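Local coordinates for probable adhesion protein (Pseudomonas aeruginosa PAO1, PDB 6R3Z), which probably serves as a periplasmic solute-binding protein that captures ferrous iron and related divalent metal ions for transport into the cell, at residues D49-G63 and M73-A87. Numbering follows the deposited sequence.
Sequences DIKRIGTLDVVVLNG and MIASSEKPGIPVIEA
Ile53 drives its CD1 methyl against Met73, 3.6 Å from CB, the two side chains crossing at about a right angle, while the next residue, Ile74, meets the same methyl with CG1. Ile50 lies beside it, its CG1 on Met73 CG and its CG2 over the backbone at Ser76 and Ser77. The Met73 chain bends at its last torsion (chi3 70°), which curls CE back onto Asp49 CB at 3.6 Å. Deeper in, the branch of Val59 and the CD1 end of Ile74 come tip to tip, and Ile82 CD1 fills in from the side, touching Val59 CG2 and Leu56 CB. On the sheet face that carries Val59 and Val84, Leu61 CD1 presses on Val84 CG1 at 3.4 Å, tighter than usual for two carbons. Strands 58-61 and 84-86, joined by helix 68-76, form a beta-alpha-beta unit; 84-86 is an outermost strand of a four-stranded parallel sheet in one lobe of this member of the solute-binding protein 9 family. Four backbone bonds zip the pair: Pro83 O accepts from Val59 N, Val59 O from Ile85 N, Ile85 O from Leu61 N (2.8 Å, 170° at the hydrogen), and Leu61 O from Ala87 N. Behind the sheet, Val58 CG2 and Val60 CG2 pack on Ile85, and helix 116-133 covers all three. Lys79, extended beyond CG, carries NZ to Leu56 O at 2.8 Å, tilted 28° from the carbonyl plane, with a weak second bond to Gly54 O. Ser77 OG accepts from Lys79 N, two residues on, in an ST turn, and donates to Ile74 O, which Ser77 N also reaches. Past the strand end, a water links Asn62 O to Glu86 OE1; Asn62 OD1 accepts from the backbone N of metal ligand His66, and ND2 bonds Tyr16 OH and Pro110 O.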
loop_
_atom_site.group_PDB
_atom_site.type_symbol
_atom_site.label_atom_id
_atom_site.label_comp_id
_atom_site.label_asym_id
_atom_site.label_seq_id
_atom_site.Cartn_x
_atom_site.Cartn_y
_atom_site.Cartn_z
ATOM N N ASP A 49 -19.285 -4.959 -11.395
ATOM C CA ASP A 49 -18.699 -4.203 -10.281
ATOM C C ASP A 49 -19.270 -2.801 -10.159
ATOM O O ASP A 49 -19.507 -2.336 -9.043
ATOM C CB ASP A 49 -17.170 -4.202 -10.369
ATOM C CG ASP A 49 -16.547 -5.593 -10.441
ATOM O OD1 ASP A 49 -17.133 -6.538 -9.868
ATOM O OD2 ASP A 49 -15.506 -5.741 -11.105
ATOM N N ILE A 50 -19.543 -2.144 -11.301
ATOM C CA ILE A 50 -20.171 -0.820 -11.328
ATOM C C ILE A 50 -21.577 -0.906 -10.713
ATOM O O ILE A 50 -21.959 -0.019 -9.940
ATOM C CB ILE A 50 -20.167 -0.239 -12.769
ATOM C CG1 ILE A 50 -18.719 0.058 -13.222
ATOM C CG2 ILE A 50 -21.059 1.015 -12.880
ATOM C CD1 ILE A 50 -18.536 0.240 -14.749
ATOM N N LYS A 51 -22.316 -2.007 -11.012
ATOM C CA LYS A 51 -23.672 -2.244 -10.488
ATOM C C LYS A 51 -23.685 -2.203 -8.957
ATOM O O LYS A 51 -24.601 -1.622 -8.382
ATOM C CB LYS A 51 -24.236 -3.590 -11.002
ATOM C CG LYS A 51 -25.692 -3.864 -10.616
ATOM C CD LYS A 51 -26.699 -2.913 -11.281
ATOM C CE LYS A 51 -28.117 -3.158 -10.822
ATOM N NZ LYS A 51 -28.634 -4.481 -11.269
ATOM N N ARG A 52 -22.651 -2.791 -8.318
ATOM C CA ARG A 52 -22.499 -2.894 -6.854
ATOM C C ARG A 52 -22.489 -1.557 -6.118
ATOM O O ARG A 52 -22.966 -1.478 -4.979
ATOM C CB ARG A 52 -21.234 -3.678 -6.510
ATOM C CG ARG A 52 -21.481 -5.168 -6.432
ATOM C CD ARG A 52 -20.539 -5.834 -5.444
ATOM N NE ARG A 52 -19.186 -5.977 -5.984
ATOM C CZ ARG A 52 -18.783 -6.990 -6.748
ATOM N NH1 ARG A 52 -19.628 -7.959 -7.082
ATOM N NH2 ARG A 52 -17.532 -7.042 -7.181
ATOM N N ILE A 53 -21.955 -0.509 -6.767
ATOM C CA ILE A 53 -21.865 0.844 -6.199
ATOM C C ILE A 53 -23.264 1.389 -5.833
ATOM O O ILE A 53 -23.407 2.039 -4.798
ATOM C CB ILE A 53 -21.025 1.782 -7.112
ATOM C CG1 ILE A 53 -19.552 1.309 -7.117
ATOM C CG2 ILE A 53 -21.124 3.260 -6.676
ATOM C CD1 ILE A 53 -18.665 1.883 -8.188
ATOM N N GLY A 54 -24.275 1.050 -6.635
ATOM C CA GLY A 54 -25.665 1.435 -6.389
ATOM C C GLY A 54 -26.245 0.983 -5.056
ATOM O O GLY A 54 -27.234 1.557 -4.606
ATOM N N THR A 55 -25.615 -0.020 -4.390
ATOM C CA THR A 55 -26.072 -0.544 -3.094
ATOM C C THR A 55 -25.272 0.050 -1.898
ATOM O O THR A 55 -25.543 -0.294 -0.741
ATOM C CB THR A 55 -26.049 -2.099 -3.089
ATOM O OG1 THR A 55 -24.701 -2.566 -2.962
ATOM C CG2 THR A 55 -26.713 -2.721 -4.336
ATOM N N LEU A 56 -24.304 0.935 -2.180
ATOM C CA LEU A 56 -23.430 1.535 -1.160
ATOM C C LEU A 56 -23.882 2.897 -0.666
ATOM O O LEU A 56 -24.640 3.582 -1.352
ATOM C CB LEU A 56 -21.972 1.625 -1.672
ATOM C CG LEU A 56 -21.347 0.370 -2.287
ATOM C CD1 LEU A 56 -19.952 0.655 -2.788
ATOM C CD2 LEU A 56 -21.324 -0.765 -1.309
ATOM N N ASP A 57 -23.388 3.297 0.529
ATOM C CA ASP A 57 -23.673 4.593 1.136
ATOM C C ASP A 57 -22.501 5.555 1.026
ATOM O O ASP A 57 -22.688 6.764 1.177
ATOM C CB ASP A 57 -24.028 4.423 2.622
ATOM C CG ASP A 57 -25.243 3.553 2.789
ATOM O OD1 ASP A 57 -26.319 3.922 2.254
ATOM O OD2 ASP A 57 -25.112 2.480 3.395
ATOM N N VAL A 58 -21.285 5.012 0.874
ATOM C CA VAL A 58 -20.034 5.774 0.832
ATOM C C VAL A 58 -18.924 4.918 0.249
ATOM O O VAL A 58 -18.940 3.689 0.427
ATOM C CB VAL A 58 -19.644 6.346 2.242
ATOM C CG1 VAL A 58 -19.454 5.234 3.288
ATOM C CG2 VAL A 58 -18.407 7.255 2.180
ATOM N N VAL A 59 -17.957 5.559 -0.436
ATOM C CA VAL A 59 -16.777 4.855 -0.942
ATOM C C VAL A 59 -15.526 5.521 -0.343
ATOM O O VAL A 59 -15.371 6.734 -0.452
ATOM C CB VAL A 59 -16.680 4.794 -2.505
ATOM C CG1 VAL A 59 -15.429 4.036 -2.949
ATOM C CG2 VAL A 59 -17.931 4.164 -3.133
ATOM N N VAL A 60 -14.640 4.717 0.257
ATOM C CA VAL A 60 -13.355 5.159 0.783
ATOM C C VAL A 60 -12.350 5.048 -0.375
ATOM O O VAL A 60 -12.254 3.990 -1.016
ATOM C CB VAL A 60 -12.908 4.329 2.016
ATOM C CG1 VAL A 60 -11.456 4.648 2.418
ATOM C CG2 VAL A 60 -13.855 4.583 3.194
ATOM N N LEU A 61 -11.620 6.142 -0.639
ATOM C CA LEU A 61 -10.643 6.198 -1.730
ATOM C C LEU A 61 -9.232 6.516 -1.263
ATOM O O LEU A 61 -9.026 7.329 -0.358
ATOM C CB LEU A 61 -11.020 7.294 -2.750
ATOM C CG LEU A 61 -12.307 7.162 -3.576
ATOM C CD1 LEU A 61 -12.412 8.304 -4.583
ATOM C CD2 LEU A 61 -12.365 5.844 -4.320
ATOM N N ASN A 62 -8.248 5.918 -1.946
ATOM C CA ASN A 62 -6.844 6.237 -1.780
ATOM C C ASN A 62 -6.752 7.676 -2.364
ATOM O O ASN A 62 -6.182 8.575 -1.731
ATOM C CB ASN A 62 -5.974 5.225 -2.573
ATOM C CG ASN A 62 -4.574 5.727 -2.866
ATOM O OD1 ASN A 62 -4.319 6.300 -3.937
ATOM N ND2 ASN A 62 -3.652 5.556 -1.913
ATOM N N GLY A 63 -7.366 7.866 -3.537
ATOM C CA GLY A 63 -7.512 9.165 -4.209
ATOM C C GLY A 63 -6.268 9.960 -4.540
ATOM O O GLY A 63 -6.372 11.150 -4.886
ATOM N N MET A 73 -15.584 4.169 -12.126
ATOM C CA MET A 73 -16.681 3.260 -11.783
ATOM C C MET A 73 -17.841 4.038 -11.159
ATOM O O MET A 73 -18.991 3.798 -11.531
ATOM C CB MET A 73 -16.210 2.158 -10.816
ATOM C CG MET A 73 -15.275 1.137 -11.431
ATOM S SD MET A 73 -14.560 0.086 -10.131
ATOM C CE MET A 73 -16.007 -0.880 -9.623
ATOM N N ILE A 74 -17.540 4.972 -10.206
ATOM C CA ILE A 74 -18.562 5.801 -9.539
ATOM C C ILE A 74 -19.303 6.679 -10.575
ATOM O O ILE A 74 -20.537 6.777 -10.536
ATOM C CB ILE A 74 -17.926 6.636 -8.390
ATOM C CG1 ILE A 74 -17.515 5.692 -7.225
ATOM C CG2 ILE A 74 -18.879 7.761 -7.898
ATOM C CD1 ILE A 74 -16.528 6.294 -6.202
ATOM N N ALA A 75 -18.539 7.292 -11.504
ATOM C CA ALA A 75 -19.084 8.162 -12.554
ATOM C C ALA A 75 -20.065 7.420 -13.479
ATOM O O ALA A 75 -21.039 8.020 -13.951
ATOM C CB ALA A 75 -17.938 8.764 -13.366
ATOM N N SER A 76 -19.813 6.111 -13.701
ATOM C CA SER A 76 -20.595 5.203 -14.560
ATOM C C SER A 76 -21.748 4.494 -13.831
ATOM O O SER A 76 -22.552 3.812 -14.472
ATOM C CB SER A 76 -19.673 4.160 -15.194
ATOM O OG SER A 76 -18.660 4.755 -15.990
ATOM N N SER A 77 -21.822 4.643 -12.494
ATOM C CA SER A 77 -22.819 3.967 -11.665
ATOM C C SER A 77 -24.149 4.705 -11.559
ATOM O O SER A 77 -24.298 5.807 -12.075
ATOM C CB SER A 77 -22.249 3.739 -10.264
ATOM O OG SER A 77 -22.273 4.969 -9.560
ATOM N N GLU A 78 -25.073 4.115 -10.781
ATOM C CA GLU A 78 -26.400 4.638 -10.470
ATOM C C GLU A 78 -26.298 5.750 -9.416
ATOM O O GLU A 78 -27.249 6.524 -9.258
ATOM C CB GLU A 78 -27.316 3.499 -9.966
ATOM C CG GLU A 78 -27.700 2.505 -11.055
ATOM C CD GLU A 78 -28.315 1.199 -10.577
ATOM O OE1 GLU A 78 -29.446 0.885 -11.013
ATOM O OE2 GLU A 78 -27.663 0.484 -9.780
ATOM N N LYS A 79 -25.132 5.841 -8.714
ATOM C CA LYS A 79 -24.888 6.845 -7.671
ATOM C C LYS A 79 -23.620 7.660 -7.965
ATOM O O LYS A 79 -22.668 7.576 -7.184
ATOM C CB LYS A 79 -24.812 6.187 -6.272
ATOM C CG LYS A 79 -26.166 5.836 -5.680
ATOM C CD LYS A 79 -26.008 5.228 -4.286
ATOM C CE LYS A 79 -27.326 4.757 -3.733
ATOM N NZ LYS A 79 -27.166 4.104 -2.409
ATOM N N PRO A 80 -23.576 8.487 -9.043
ATOM C CA PRO A 80 -22.353 9.265 -9.303
ATOM C C PRO A 80 -22.046 10.295 -8.226
ATOM O O PRO A 80 -20.904 10.722 -8.129
ATOM C CB PRO A 80 -22.634 9.934 -10.659
ATOM C CG PRO A 80 -24.111 10.002 -10.742
ATOM C CD PRO A 80 -24.610 8.764 -10.069
ATOM N N GLY A 81 -23.063 10.687 -7.448
ATOM C CA GLY A 81 -22.908 11.664 -6.375
ATOM C C GLY A 81 -22.726 11.038 -5.003
ATOM O O GLY A 81 -22.859 11.729 -3.987
ATOM N N ILE A 82 -22.411 9.726 -4.960
ATOM C CA ILE A 82 -22.200 8.993 -3.712
ATOM C C ILE A 82 -21.107 9.683 -2.852
ATOM O O ILE A 82 -20.077 10.091 -3.400
ATOM C CB ILE A 82 -21.869 7.475 -3.984
ATOM C CG1 ILE A 82 -22.040 6.610 -2.709
ATOM C CG2 ILE A 82 -20.468 7.275 -4.606
ATOM C CD1 ILE A 82 -21.945 5.110 -2.930
ATOM N N PRO A 83 -21.293 9.813 -1.515
ATOM C CA PRO A 83 -20.217 10.386 -0.691
ATOM C C PRO A 83 -18.898 9.607 -0.847
ATOM O O PRO A 83 -18.882 8.377 -0.981
ATOM C CB PRO A 83 -20.770 10.281 0.735
ATOM C CG PRO A 83 -22.266 10.284 0.557
ATOM C CD PRO A 83 -22.466 9.455 -0.688
ATOM N N VAL A 84 -17.792 10.348 -0.874
ATOM C CA VAL A 84 -16.476 9.766 -1.045
ATOM C C VAL A 84 -15.569 10.259 0.075
ATOM O O VAL A 84 -15.527 11.464 0.373
ATOM C CB VAL A 84 -15.936 10.100 -2.462
ATOM C CG1 VAL A 84 -14.417 10.142 -2.507
ATOM C CG2 VAL A 84 -16.507 9.145 -3.517
ATOM N N ILE A 85 -14.879 9.317 0.713
ATOM C CA ILE A 85 -13.909 9.657 1.754
ATOM C C ILE A 85 -12.522 9.642 1.144
ATOM O O ILE A 85 -12.042 8.585 0.694
ATOM C CB ILE A 85 -14.020 8.739 3.003
ATOM C CG1 ILE A 85 -15.370 8.965 3.718
ATOM C CG2 ILE A 85 -12.821 8.943 3.953
ATOM C CD1 ILE A 85 -15.678 7.900 4.814
ATOM N N GLU A 86 -11.886 10.813 1.114
ATOM C CA GLU A 86 -10.508 10.956 0.616
ATOM C C GLU A 86 -9.593 10.595 1.812
ATOM O O GLU A 86 -9.323 11.428 2.690
ATOM C CB GLU A 86 -10.253 12.383 0.081
ATOM C CG GLU A 86 -11.040 12.714 -1.185
ATOM C CD GLU A 86 -10.646 12.008 -2.475
ATOM O OE1 GLU A 86 -9.583 11.344 -2.508
ATOM O OE2 GLU A 86 -11.405 12.132 -3.464
ATOM N N ALA A 87 -9.182 9.309 1.885
ATOM C CA ALA A 87 -8.406 8.795 3.028
ATOM C C ALA A 87 -7.104 9.554 3.308
ATOM O O ALA A 87 -6.646 9.597 4.456
ATOM C CB ALA A 87 -8.092 7.319 2.823
HETATM O O HOH W 1 -24.661 1.382 -9.928
HETATM O O HOH W 2 -7.326 10.806 -0.452
#